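Local coordinates for protein arabinan endo-1,5-alpha-l-arabinosidase A (Cellvibrio cellulosa, PDB 1GYH) that cleaves the alpha-1,5-linked arabinofuranosyl bonds of linear arabinan, releasing almost exclusively arabinotriose, as a five-bladed beta-propeller enzyme of glycoside hydrolase family 43, at residues A[12-16]-A[98-102]; A[17-21]-A[33-39]; A[65-70]-A[128-134]; A[289-293]-A[308-312]. One frame throughout, in Å; residues are numbered along the deposited sequence.

Contact 1. Residues A[12-16]-A[98-102]; sequences MTREG and KTLNP
Glu15 reaches Thr99 and Leu100 on a fully stretched side chain: CG stands opposite the backbone N (chi1 -179°), chi2 is again close to 180°, and the carboxylate is carried straight out from the strand edge to the loop 98-102. There its two oxygens take different partners. OE2 accepts from the hydroxyl of Thr99, OG1 to OE2 2.8 Å, on its syn side and 16° out of the carboxylate plane. OE1 accepts from the backbone of Leu100, N to OE1 2.9 Å, also syn but further out of plane. Two donors one residue apart thus hold the carboxylate at both oxygens, which fixes its rotation.

Beside this polar grip, Thr13 and Leu100 make the apolar touch, CG2 to CD1 at 3.5 Å, with the two side chains crossing at about a right angle. The hydroxyl of Thr13 looks elsewhere, to the amide of Gln71. Leu100 also packs on Tyr20 and on Phe76, and Phe76 touches Glu15 as well. The arrangement is a joint between blades of the propeller, where an edge strand of one sheet holds the loop between strands 90-97 and 110-118 of the next.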
loop_
_atom_site.group_PDB
_atom_site.type_symbol
_atom_site.label_atom_id
_atom_site.label_comp_id
_atom_site.label_asym_id
_atom_site.label_seq_id
_atom_site.Cartn_x
_atom_site.Cartn_y
_atom_site.Cartn_z
ATOM N N MET A 12 -1.337 8.569 -1.967
ATOM C CA MET A 12 -1.614 9.996 -2.243
ATOM C C MET A 12 -3.098 10.286 -2.158
ATOM O O MET A 12 -3.936 9.387 -2.336
ATOM C CB MET A 12 -1.138 10.412 -3.652
ATOM C CG MET A 12 0.368 10.474 -3.878
ATOM S SD MET A 12 0.910 10.873 -5.577
ATOM C CE MET A 12 0.129 12.368 -5.860
ATOM N N THR A 13 -3.400 11.552 -1.906
ATOM C CA THR A 13 -4.751 12.104 -1.957
ATOM C C THR A 13 -4.737 13.605 -2.242
ATOM O O THR A 13 -3.713 14.252 -2.121
ATOM C CB THR A 13 -5.526 11.745 -0.670
ATOM O OG1 THR A 13 -6.913 11.663 -0.978
ATOM C CG2 THR A 13 -5.379 12.770 0.468
ATOM N N ARG A 14 -5.879 14.168 -2.587
ATOM C CA ARG A 14 -5.979 15.595 -2.849
ATOM C C ARG A 14 -7.024 16.191 -1.919
ATOM O O ARG A 14 -8.126 15.643 -1.781
ATOM C CB ARG A 14 -6.374 15.870 -4.318
ATOM C CG ARG A 14 -6.445 17.344 -4.678
ATOM C CD ARG A 14 -6.647 17.751 -6.183
ATOM N NE ARG A 14 -5.900 18.993 -6.516
ATOM C CZ ARG A 14 -5.941 19.653 -7.698
ATOM N NH1 ARG A 14 -6.713 19.236 -8.686
ATOM N NH2 ARG A 14 -5.202 20.738 -7.887
ATOM N N GLU A 15 -6.664 17.310 -1.289
ATOM C CA GLU A 15 -7.593 18.138 -0.530
ATOM C C GLU A 15 -7.631 19.515 -1.142
ATOM O O GLU A 15 -6.628 20.243 -1.133
ATOM C CB GLU A 15 -7.145 18.258 0.931
ATOM C CG GLU A 15 -8.090 19.096 1.818
ATOM C CD GLU A 15 -7.638 19.269 3.260
ATOM O OE1 GLU A 15 -6.432 19.144 3.573
ATOM O OE2 GLU A 15 -8.508 19.517 4.111
ATOM N N GLY A 16 -8.798 19.915 -1.653
ATOM C CA GLY A 16 -8.902 21.179 -2.368
ATOM C C GLY A 16 -7.913 21.213 -3.531
ATOM O O GLY A 16 -7.924 20.325 -4.377
ATOM N N LYS A 98 -9.272 15.994 10.635
ATOM C CA LYS A 98 -10.242 16.822 9.897
ATOM C C LYS A 98 -9.678 17.468 8.633
ATOM O O LYS A 98 -10.437 17.823 7.732
ATOM C CB LYS A 98 -10.770 17.954 10.781
ATOM C CG LYS A 98 -11.517 17.555 12.070
ATOM C CD LYS A 98 -11.603 18.767 13.021
ATOM C CE LYS A 98 -12.289 18.552 14.376
ATOM N NZ LYS A 98 -12.310 19.847 15.274
ATOM N N THR A 99 -8.360 17.636 8.560
ATOM C CA THR A 99 -7.723 18.279 7.419
ATOM C C THR A 99 -6.280 17.816 7.274
ATOM O O THR A 99 -5.756 17.176 8.168
ATOM C CB THR A 99 -7.827 19.813 7.559
ATOM O OG1 THR A 99 -7.267 20.460 6.411
ATOM C CG2 THR A 99 -7.002 20.321 8.720
ATOM N N LEU A 100 -5.652 18.112 6.143
ATOM C CA LEU A 100 -4.257 17.723 5.883
ATOM C C LEU A 100 -3.274 18.914 5.908
ATOM O O LEU A 100 -2.076 18.701 5.839
ATOM C CB LEU A 100 -4.150 16.983 4.546
ATOM C CG LEU A 100 -4.876 15.615 4.478
ATOM C CD1 LEU A 100 -4.583 14.889 3.175
ATOM C CD2 LEU A 100 -4.531 14.700 5.693
ATOM N N ASN A 101 -3.787 20.139 5.979
ATOM C CA ASN A 101 -2.974 21.356 6.089
ATOM C C ASN A 101 -2.522 21.604 7.547
ATOM O O ASN A 101 -3.305 21.947 8.397
ATOM C CB ASN A 101 -3.772 22.589 5.578
ATOM C CG ASN A 101 -2.981 23.879 5.616
ATOM O OD1 ASN A 101 -1.815 23.920 6.029
ATOM N ND2 ASN A 101 -3.632 24.973 5.203
ATOM N N PRO A 102 -1.245 21.475 7.824
ATOM C CA PRO A 102 -0.757 21.647 9.211
ATOM C C PRO A 102 -0.874 23.061 9.830
ATOM O O PRO A 102 -0.804 23.190 11.057
ATOM C CB PRO A 102 0.711 21.157 9.116
ATOM C CG PRO A 102 1.111 21.388 7.661
ATOM C CD PRO A 102 -0.170 21.142 6.866
#

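Contact 2. Residues A[17-21]-A[33-39]; sequences DTWYL and SKDRVNW
The indole of Trp19 stands with one face against the aliphatic part of Arg36. CG of Arg36 sits 3.5 Å from the centroid of the five-membered ring of Trp19, almost on the ring normal, a CH-pi contact. Beyond it, in the conformer given, a bend at chi3 (-75°) turns the guanidinium 89° from the indole plane instead of stacking it flat; any cation-pi attraction is long and weak. Ser33 O and the Lys34 carbonyl lie at the edge of the same indole.

Trp39 is covered on both faces. Leu21 lies over one, with CB 3.5 Å from CZ3 of Trp39 and the side chains crossing at about a right angle; CB of Ser33 is on the opposite face. The rim of Trp39 also meets Trp19, CH2 to CB at 3.9 Å.

Underneath runs an antiparallel hydrogen-bonded pair, Trp19 with Ser33: N of Trp19 to O of Ser33 and N of Ser33 to O of Trp19 are both 2.9 Å. After it the chain turns. Ser33 OG accepts from Asp35 N in an ST turn and donates to Asn38 O, while Asp35 OD1 takes the amide of Val37 in an Asx turn and that of Asn38 in an Asx motif.

Lys34 starts away from the strand, but a bend at chi2 (-72°) brings NZ back to OG1 of Thr18, 3.2 Å, and to a weak salt bridge with OD1 of Asp17. The chemistry is therefore divided: aromatic and aliphatic groups fill the buried side, whereas the lysine's charge is met at the surface, where solvent probably weakens the ion pair.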
loop_
_atom_site.group_PDB
_atom_site.type_symbol
_atom_site.label_atom_id
_atom_site.label_comp_id
_atom_site.label_asym_id
_atom_site.label_seq_id
_atom_site.Cartn_x
_atom_site.Cartn_y
_atom_site.Cartn_z
ATOM N N ASP A 17 -7.044 22.219 -3.571
ATOM C CA ASP A 17 -6.042 22.282 -4.664
ATOM C C ASP A 17 -4.636 21.797 -4.269
ATOM O O ASP A 17 -3.661 22.027 -5.017
ATOM C CB ASP A 17 -5.938 23.672 -5.266
ATOM C CG ASP A 17 -5.348 24.668 -4.302
ATOM O OD1 ASP A 17 -4.975 24.284 -3.173
ATOM O OD2 ASP A 17 -5.217 25.864 -4.565
ATOM N N THR A 18 -4.543 21.097 -3.134
ATOM C CA THR A 18 -3.275 20.544 -2.653
ATOM C C THR A 18 -3.211 19.017 -2.611
ATOM O O THR A 18 -4.111 18.361 -2.116
ATOM C CB THR A 18 -2.954 21.135 -1.257
ATOM O OG1 THR A 18 -3.101 22.559 -1.283
ATOM C CG2 THR A 18 -1.458 20.908 -0.908
ATOM N N TRP A 19 -2.145 18.476 -3.188
ATOM C CA TRP A 19 -1.815 17.055 -3.179
ATOM C C TRP A 19 -0.957 16.688 -1.943
ATOM O O TRP A 19 -0.067 17.464 -1.529
ATOM C CB TRP A 19 -1.036 16.697 -4.447
ATOM C CG TRP A 19 -1.739 17.011 -5.740
ATOM C CD1 TRP A 19 -1.560 18.120 -6.539
ATOM C CD2 TRP A 19 -2.682 16.185 -6.406
ATOM N NE1 TRP A 19 -2.368 18.032 -7.654
ATOM C CE2 TRP A 19 -3.047 16.841 -7.610
ATOM C CE3 TRP A 19 -3.240 14.940 -6.126
ATOM C CZ2 TRP A 19 -3.977 16.322 -8.488
ATOM C CZ3 TRP A 19 -4.152 14.414 -7.017
ATOM C CH2 TRP A 19 -4.522 15.108 -8.181
ATOM N N TYR A 20 -1.217 15.503 -1.383
ATOM C CA TYR A 20 -0.488 15.021 -0.201
ATOM C C TYR A 20 0.029 13.634 -0.486
ATOM O O TYR A 20 -0.674 12.803 -1.125
ATOM C CB TYR A 20 -1.342 15.025 1.065
ATOM C CG TYR A 20 -1.632 16.419 1.534
ATOM C CD1 TYR A 20 -2.707 17.133 1.009
ATOM C CD2 TYR A 20 -0.801 17.073 2.449
ATOM C CE1 TYR A 20 -2.949 18.410 1.414
ATOM C CE2 TYR A 20 -1.043 18.372 2.849
ATOM C CZ TYR A 20 -2.110 19.042 2.336
ATOM O OH TYR A 20 -2.370 20.326 2.696
ATOM N N LEU A 21 1.254 13.383 -0.012
ATOM C CA LEU A 21 1.954 12.137 -0.240
ATOM C C LEU A 21 2.411 11.568 1.129
ATOM O O LEU A 21 2.940 12.297 1.990
ATOM C CB LEU A 21 3.154 12.385 -1.131
ATOM C CG LEU A 21 4.275 11.325 -1.265
ATOM C CD1 LEU A 21 3.830 10.086 -2.059
ATOM C CD2 LEU A 21 5.494 11.949 -1.935
ATOM N N SER A 33 2.109 19.248 -2.188
ATOM C CA SER A 33 2.509 19.752 -3.484
ATOM C C SER A 33 1.326 20.379 -4.240
ATOM O O SER A 33 0.191 19.909 -4.127
ATOM C CB SER A 33 3.117 18.616 -4.317
ATOM O OG SER A 33 3.381 19.032 -5.640
ATOM N N LYS A 34 1.612 21.409 -5.020
ATOM C CA LYS A 34 0.590 22.023 -5.875
ATOM C C LYS A 34 0.483 21.348 -7.256
ATOM O O LYS A 34 -0.541 21.471 -7.897
ATOM C CB LYS A 34 0.842 23.550 -5.991
ATOM C CG LYS A 34 0.754 24.288 -4.611
ATOM C CD LYS A 34 -0.684 24.408 -4.038
ATOM C CE LYS A 34 -0.703 25.053 -2.655
ATOM N NZ LYS A 34 -2.070 25.388 -2.252
ATOM N N ASP A 35 1.513 20.622 -7.694
ATOM C CA ASP A 35 1.597 20.096 -9.070
ATOM C C ASP A 35 1.961 18.613 -9.220
ATOM O O ASP A 35 2.106 18.146 -10.328
ATOM C CB ASP A 35 2.595 20.929 -9.895
ATOM C CG ASP A 35 4.007 20.970 -9.267
ATOM O OD1 ASP A 35 4.365 20.047 -8.478
ATOM O OD2 ASP A 35 4.802 21.890 -9.523
ATOM N N ARG A 36 2.099 17.881 -8.113
ATOM C CA ARG A 36 2.432 16.443 -8.092
ATOM C C ARG A 36 3.887 16.093 -8.446
ATOM O O ARG A 36 4.237 14.908 -8.532
ATOM C CB ARG A 36 1.510 15.600 -9.023
ATOM C CG ARG A 36 0.082 15.468 -8.622
ATOM C CD ARG A 36 -0.617 14.290 -9.391
ATOM N NE ARG A 36 -0.927 14.576 -10.792
ATOM C CZ ARG A 36 -0.242 14.178 -11.871
ATOM N NH1 ARG A 36 0.892 13.489 -11.795
ATOM N NH2 ARG A 36 -0.701 14.517 -13.069
ATOM N N VAL A 37 4.715 17.114 -8.643
ATOM C CA VAL A 37 6.116 16.975 -9.064
ATOM C C VAL A 37 7.085 17.590 -8.022
ATOM O O VAL A 37 8.086 16.971 -7.666
ATOM C CB VAL A 37 6.356 17.699 -10.425
ATOM C CG1 VAL A 37 7.862 17.764 -10.802
ATOM C CG2 VAL A 37 5.557 17.031 -11.538
ATOM N N ASN A 38 6.821 18.825 -7.616
ATOM C CA ASN A 38 7.584 19.584 -6.623
ATOM C C ASN A 38 6.962 19.439 -5.215
ATOM O O ASN A 38 5.849 19.922 -4.971
ATOM C CB ASN A 38 7.641 21.068 -7.053
ATOM C CG ASN A 38 8.337 21.265 -8.377
ATOM O OD1 ASN A 38 7.717 21.562 -9.431
ATOM N ND2 ASN A 38 9.632 21.128 -8.347
ATOM N N TRP A 39 7.652 18.723 -4.311
ATOM C CA TRP A 39 7.110 18.319 -3.000
ATOM C C TRP A 39 7.899 18.945 -1.862
ATOM O O TRP A 39 9.128 18.900 -1.877
ATOM C CB TRP A 39 7.164 16.781 -2.838
ATOM C CG TRP A 39 6.291 15.985 -3.801
ATOM C CD1 TRP A 39 6.652 15.438 -5.007
ATOM C CD2 TRP A 39 4.912 15.657 -3.614
ATOM N NE1 TRP A 39 5.576 14.801 -5.568
ATOM C CE2 TRP A 39 4.492 14.933 -4.743
ATOM C CE3 TRP A 39 3.982 15.912 -2.602
ATOM C CZ2 TRP A 39 3.188 14.469 -4.888
ATOM C CZ3 TRP A 39 2.687 15.442 -2.742
ATOM C CH2 TRP A 39 2.303 14.739 -3.875
HETATM O O HOH W 1 -2.708 23.359 -6.896
#

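Contact 3. Residues A[65-70]-A[128-134]; sequences WAPDIY and IAPAIIA
One direct hydrogen bond joins Asp68 to Ile132 across the two strands: N of Ile132 lies 2.9 Å from OD2 of Asp68, reaching it from above the carboxylate plane, 38° out. Asp68 CG is opposite its own backbone N (chi1 -159°), which puts the carboxylate beside the chain at Ala131 and Ile132.

Water supplies the other polar links. Water 2 is within bonding distance of O of Ala66 and O of Pro130, water 3 of that same Pro130 carbonyl and, weakly, OD1 of Asp68, and water 4 of OD2 of Asp68 and O of Ile132; not all these bonds need form together. The polar links thus run through a carboxylate and solvent, with no backbone ladder.

Apolar contacts lie at both ends. Ile132 places CG2 over the centre of the Tyr70 ring, 3.6 Å from the centroid and almost on the ring normal, a CH-pi contact in which the side chains meet at about a right angle. The hydroxyl end of Tyr70 reaches CB of Ala134. At the other end CB of Ala66 packs on Ala129, CB to CB 4.1 Å, and CD1 of Ile128 meets the edge of the Trp65 indole at CZ3, 4.0 Å away.

The strands run roughly parallel, 28° apart with axes 6.9 Å at closest approach. They belong to different sheets near the centre of the molecule, 131-134 being the edge strand of its own. Strand 75-82 pairs with 65-70, and its Tyr79 and Ser81 touch Pro130. Strand 140-144 backs 131-134, and Val11 of strand 11-15 touches Asp68.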
loop_
_atom_site.group_PDB
_atom_site.type_symbol
_atom_site.label_atom_id
_atom_site.label_comp_id
_atom_site.label_asym_id
_atom_site.label_seq_id
_atom_site.Cartn_x
_atom_site.Cartn_y
_atom_site.Cartn_z
ATOM N N TRP A 65 5.029 1.660 8.866
ATOM C CA TRP A 65 5.137 1.135 7.503
ATOM C C TRP A 65 3.805 1.200 6.734
ATOM O O TRP A 65 2.735 1.005 7.322
ATOM C CB TRP A 65 5.528 -0.328 7.458
ATOM C CG TRP A 65 6.823 -0.816 8.174
ATOM C CD1 TRP A 65 7.781 -0.093 8.796
ATOM C CD2 TRP A 65 7.200 -2.183 8.294
ATOM N NE1 TRP A 65 8.742 -0.936 9.310
ATOM C CE2 TRP A 65 8.402 -2.234 8.996
ATOM C CE3 TRP A 65 6.624 -3.378 7.865
ATOM C CZ2 TRP A 65 9.059 -3.449 9.291
ATOM C CZ3 TRP A 65 7.290 -4.615 8.149
ATOM C CH2 TRP A 65 8.485 -4.620 8.863
ATOM N N ALA A 66 3.933 1.414 5.423
ATOM C CA ALA A 66 2.887 1.100 4.409
ATOM C C ALA A 66 1.529 1.752 4.691
ATOM O O ALA A 66 0.507 1.096 4.878
ATOM C CB ALA A 66 2.780 -0.442 4.248
ATOM N N PRO A 67 1.504 3.076 4.691
ATOM C CA PRO A 67 0.286 3.780 5.016
ATOM C C PRO A 67 -0.780 3.607 3.880
ATOM O O PRO A 67 -0.437 3.294 2.716
ATOM C CB PRO A 67 0.742 5.239 5.092
ATOM C CG PRO A 67 1.927 5.338 4.195
ATOM C CD PRO A 67 2.602 3.991 4.322
ATOM N N ASP A 68 -2.043 3.744 4.250
ATOM C CA ASP A 68 -3.095 4.035 3.259
ATOM C C ASP A 68 -3.878 5.256 3.681
ATOM O O ASP A 68 -4.203 5.429 4.896
ATOM C CB ASP A 68 -4.043 2.828 3.021
ATOM C CG ASP A 68 -4.779 2.929 1.668
ATOM O OD1 ASP A 68 -4.146 3.267 0.644
ATOM O OD2 ASP A 68 -5.974 2.669 1.528
ATOM N N ILE A 69 -4.169 6.128 2.704
ATOM C CA ILE A 69 -4.995 7.317 2.988
ATOM C C ILE A 69 -6.369 7.153 2.319
ATOM O O ILE A 69 -6.446 6.727 1.146
ATOM C CB ILE A 69 -4.231 8.627 2.598
ATOM C CG1 ILE A 69 -5.015 9.873 3.000
ATOM C CG2 ILE A 69 -3.934 8.701 1.091
ATOM C CD1 ILE A 69 -5.056 10.116 4.534
ATOM N N TYR A 70 -7.437 7.451 3.077
ATOM C CA TYR A 70 -8.807 7.269 2.620
ATOM C C TYR A 70 -9.694 8.382 3.136
ATOM O O TYR A 70 -9.732 8.639 4.340
ATOM C CB TYR A 70 -9.351 5.926 3.096
ATOM C CG TYR A 70 -10.703 5.529 2.497
ATOM C CD1 TYR A 70 -10.808 5.102 1.161
ATOM C CD2 TYR A 70 -11.860 5.555 3.274
ATOM C CE1 TYR A 70 -12.050 4.753 0.610
ATOM C CE2 TYR A 70 -13.088 5.188 2.745
ATOM C CZ TYR A 70 -13.186 4.785 1.407
ATOM O OH TYR A 70 -14.450 4.445 0.868
ATOM N N ILE A 128 0.118 -6.214 8.109
ATOM C CA ILE A 128 0.736 -5.017 7.552
ATOM C C ILE A 128 0.132 -4.708 6.149
ATOM O O ILE A 128 -0.455 -5.590 5.532
ATOM C CB ILE A 128 2.285 -5.140 7.414
ATOM C CG1 ILE A 128 2.697 -6.126 6.330
ATOM C CG2 ILE A 128 2.952 -5.484 8.842
ATOM C CD1 ILE A 128 4.236 -6.157 6.097
ATOM N N ALA A 129 0.345 -3.474 5.689
ATOM C CA ALA A 129 0.057 -3.042 4.293
ATOM C C ALA A 129 -1.425 -2.964 3.950
ATOM O O ALA A 129 -1.875 -3.580 2.998
ATOM C CB ALA A 129 0.826 -3.908 3.255
ATOM N N PRO A 130 -2.180 -2.165 4.699
ATOM C CA PRO A 130 -3.608 -1.988 4.440
ATOM C C PRO A 130 -3.898 -1.198 3.150
ATOM O O PRO A 130 -3.097 -0.337 2.725
ATOM C CB PRO A 130 -4.078 -1.172 5.640
ATOM C CG PRO A 130 -2.923 -0.397 5.994
ATOM C CD PRO A 130 -1.758 -1.327 5.832
ATOM N N ALA A 131 -5.054 -1.520 2.551
ATOM C CA ALA A 131 -5.610 -0.744 1.419
ATOM C C ALA A 131 -7.136 -0.746 1.520
ATOM O O ALA A 131 -7.733 -1.824 1.724
ATOM C CB ALA A 131 -5.132 -1.275 0.080
ATOM N N ILE A 132 -7.773 0.427 1.394
ATOM C CA ILE A 132 -9.205 0.541 1.665
ATOM C C ILE A 132 -9.987 0.643 0.343
ATOM O O ILE A 132 -9.616 1.428 -0.512
ATOM C CB ILE A 132 -9.508 1.783 2.529
ATOM C CG1 ILE A 132 -8.614 1.856 3.809
ATOM C CG2 ILE A 132 -10.970 1.844 2.894
ATOM C CD1 ILE A 132 -8.707 0.635 4.736
ATOM N N ILE A 133 -11.072 -0.115 0.227
ATOM C CA ILE A 133 -11.903 -0.149 -1.005
ATOM C C ILE A 133 -13.388 -0.208 -0.659
ATOM O O ILE A 133 -13.814 -1.004 0.182
ATOM C CB ILE A 133 -11.508 -1.325 -1.940
ATOM C CG1 ILE A 133 -12.338 -1.302 -3.254
ATOM C CG2 ILE A 133 -11.717 -2.716 -1.253
ATOM C CD1 ILE A 133 -11.984 -0.104 -4.155
ATOM N N ALA A 134 -14.193 0.637 -1.302
ATOM C CA ALA A 134 -15.626 0.554 -1.160
ATOM C C ALA A 134 -16.261 -0.168 -2.350
ATOM O O ALA A 134 -15.736 -0.104 -3.463
ATOM C CB ALA A 134 -16.241 1.917 -1.016
HETATM O O HOH W 2 -0.499 -0.316 2.726
HETATM O O HOH W 3 -2.200 0.931 0.311
HETATM O O HOH W 4 -7.202 2.582 -1.039
#

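Contact 4. Residues A[289-293]-A[308-312]; sequences LKILN and ELDSY
Tyr312 lays one ring face against Ile291, with the backbone N of Ile291 3.6 Å above the ring plane, toward the rim, and CB of Ile291 making a CH-pi contact on that face. CD2 of Leu289 comes to the phenolic oxygen, 3.4 Å from OH of Tyr312.

Farther along the strand, Glu308 holds Asn293. Its OE1 uses the syn lone pair to accept from the backbone N of Asn293, 2.8 Å, and its OE2 takes the side-chain ND2 at 2.9 Å from above the carboxylate plane; amide and carboxylate stand 80° apart. Water 6 links O of Asn293 to OE1 of Glu308, the latter weakly.

Lys290 bends at chi2 (-62°), which lets its NZ reach two carbonyls where the helix ends: O of Leu309 and O of Tyr312, each at 2.8 Å and nearly in line with the carbonyl bond. A positive charge there probably suits the helix C-terminus. Gln4 is a further partner of this amine.

The hydroxyl of Tyr312 is in turn bonded to the carbonyl of Arg36, which should help fix the ring. The short helix 308-311 packs against strand 286-296, with Leu309 on Trp257 and Leu260 of strand 257-268, and strand 271-280 pairs with 286-296 in the same sheet.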
loop_
_atom_site.group_PDB
_atom_site.type_symbol
_atom_site.label_atom_id
_atom_site.label_comp_id
_atom_site.label_asym_id
_atom_site.label_seq_id
_atom_site.Cartn_x
_atom_site.Cartn_y
_atom_site.Cartn_z
ATOM N N LEU A 289 10.127 8.129 -5.545
ATOM C CA LEU A 289 8.750 8.238 -6.016
ATOM C C LEU A 289 8.661 8.192 -7.544
ATOM O O LEU A 289 9.423 8.871 -8.249
ATOM C CB LEU A 289 8.146 9.556 -5.555
ATOM C CG LEU A 289 6.706 9.803 -6.068
ATOM C CD1 LEU A 289 5.744 8.819 -5.461
ATOM C CD2 LEU A 289 6.307 11.191 -5.744
ATOM N N LYS A 290 7.701 7.419 -8.045
ATOM C CA LYS A 290 7.383 7.419 -9.480
ATOM C C LYS A 290 5.842 7.419 -9.653
ATOM O O LYS A 290 5.138 6.670 -8.984
ATOM C CB LYS A 290 8.045 6.265 -10.233
ATOM C CG LYS A 290 9.516 6.292 -10.330
ATOM C CD LYS A 290 10.130 7.488 -11.084
ATOM C CE LYS A 290 11.616 7.628 -10.808
ATOM N NZ LYS A 290 12.314 8.709 -11.580
ATOM N N ILE A 291 5.343 8.332 -10.490
ATOM C CA ILE A 291 3.930 8.384 -10.904
ATOM C C ILE A 291 3.908 8.173 -12.433
ATOM O O ILE A 291 4.622 8.866 -13.174
ATOM C CB ILE A 291 3.303 9.751 -10.562
ATOM C CG1 ILE A 291 3.441 10.043 -9.070
ATOM C CG2 ILE A 291 1.821 9.787 -11.025
ATOM C CD1 ILE A 291 2.871 11.325 -8.612
ATOM N N LEU A 292 3.163 7.163 -12.876
ATOM C CA LEU A 292 3.075 6.764 -14.280
ATOM C C LEU A 292 1.633 6.862 -14.753
ATOM O O LEU A 292 0.697 6.645 -13.962
ATOM C CB LEU A 292 3.525 5.318 -14.500
ATOM C CG LEU A 292 5.011 4.979 -14.196
ATOM C CD1 LEU A 292 5.121 4.737 -12.782
ATOM C CD2 LEU A 292 5.458 3.700 -14.946
ATOM N N ASN A 293 1.452 7.193 -16.033
ATOM C CA ASN A 293 0.098 7.188 -16.629
ATOM C C ASN A 293 -0.360 5.757 -16.842
ATOM O O ASN A 293 0.354 4.928 -17.390
ATOM C CB ASN A 293 0.072 8.009 -17.942
ATOM C CG ASN A 293 0.456 9.468 -17.722
ATOM O OD1 ASN A 293 -0.286 10.227 -17.076
ATOM N ND2 ASN A 293 1.653 9.868 -18.227
ATOM N N GLU A 308 8.490 6.029 -18.465
ATOM C CA GLU A 308 8.135 7.031 -17.458
ATOM C C GLU A 308 8.858 6.857 -16.097
ATOM O O GLU A 308 8.901 7.777 -15.297
ATOM C CB GLU A 308 6.618 7.095 -17.270
ATOM C CG GLU A 308 5.951 7.654 -18.537
ATOM C CD GLU A 308 4.433 7.786 -18.446
ATOM O OE1 GLU A 308 3.844 7.374 -17.448
ATOM O OE2 GLU A 308 3.843 8.304 -19.411
ATOM N N LEU A 309 9.436 5.679 -15.852
ATOM C CA LEU A 309 10.392 5.560 -14.725
ATOM C C LEU A 309 11.517 6.576 -14.844
ATOM O O LEU A 309 12.003 7.062 -13.812
ATOM C CB LEU A 309 10.971 4.148 -14.581
ATOM C CG LEU A 309 9.985 3.041 -14.303
ATOM C CD1 LEU A 309 10.652 1.681 -14.442
ATOM C CD2 LEU A 309 9.296 3.157 -12.953
ATOM N N ASP A 310 11.939 6.911 -16.071
ATOM C CA ASP A 310 12.963 7.944 -16.279
ATOM C C ASP A 310 12.419 9.374 -16.402
ATOM O O ASP A 310 13.037 10.300 -15.914
ATOM C CB ASP A 310 13.802 7.636 -17.501
ATOM C CG ASP A 310 14.411 6.264 -17.445
ATOM O OD1 ASP A 310 15.235 6.036 -16.515
ATOM O OD2 ASP A 310 14.125 5.366 -18.281
ATOM N N SER A 311 11.279 9.557 -17.062
ATOM C CA SER A 311 10.795 10.909 -17.373
ATOM C C SER A 311 9.958 11.543 -16.280
ATOM O O SER A 311 9.788 12.782 -16.289
ATOM C CB SER A 311 10.020 10.924 -18.700
ATOM O OG SER A 311 8.911 10.047 -18.678
ATOM N N TYR A 312 9.438 10.745 -15.349
ATOM C CA TYR A 312 8.822 11.315 -14.133
ATOM C C TYR A 312 9.952 11.567 -13.117
ATOM O O TYR A 312 10.615 10.623 -12.648
ATOM C CB TYR A 312 7.732 10.489 -13.499
ATOM C CG TYR A 312 7.281 11.101 -12.203
ATOM C CD1 TYR A 312 6.271 12.065 -12.184
ATOM C CD2 TYR A 312 7.919 10.792 -10.987
ATOM C CE1 TYR A 312 5.873 12.667 -11.000
ATOM C CE2 TYR A 312 7.522 11.404 -9.799
ATOM C CZ TYR A 312 6.511 12.342 -9.807
ATOM O OH TYR A 312 6.128 12.975 -8.642
HETATM O O HOH W 5 14.611 9.638 -13.551
HETATM O O HOH W 6 2.626 4.931 -18.623
#

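How the contacts relate
Contacts 1 and 2 both reach the sheet in which strands 11-15 and 18-23 are neighbours, their centres 10 Å apart; O of Thr13 probably accepts from N of Tyr20 at 2.9 Å, and Tyr20 packs against Leu100. Contact 2 is tied to contact 4 through Arg36 O and Tyr312 OH, 2.7 Å apart. Met12 touches contacts 3 and 4, its SD 3.6 Å from CD1 of Ile291 and its O against Ile69. Contact 3 is the most central, its centre about 5 Å from the chain centre. Between side chains, Ala66 is about 4 Å from His262, a probable calcium ligand, Ile128 about 4 Å from Ser146, a probable substrate-binding residue, and Leu21 about 9 Å from Asp9, the likely proton acceptor.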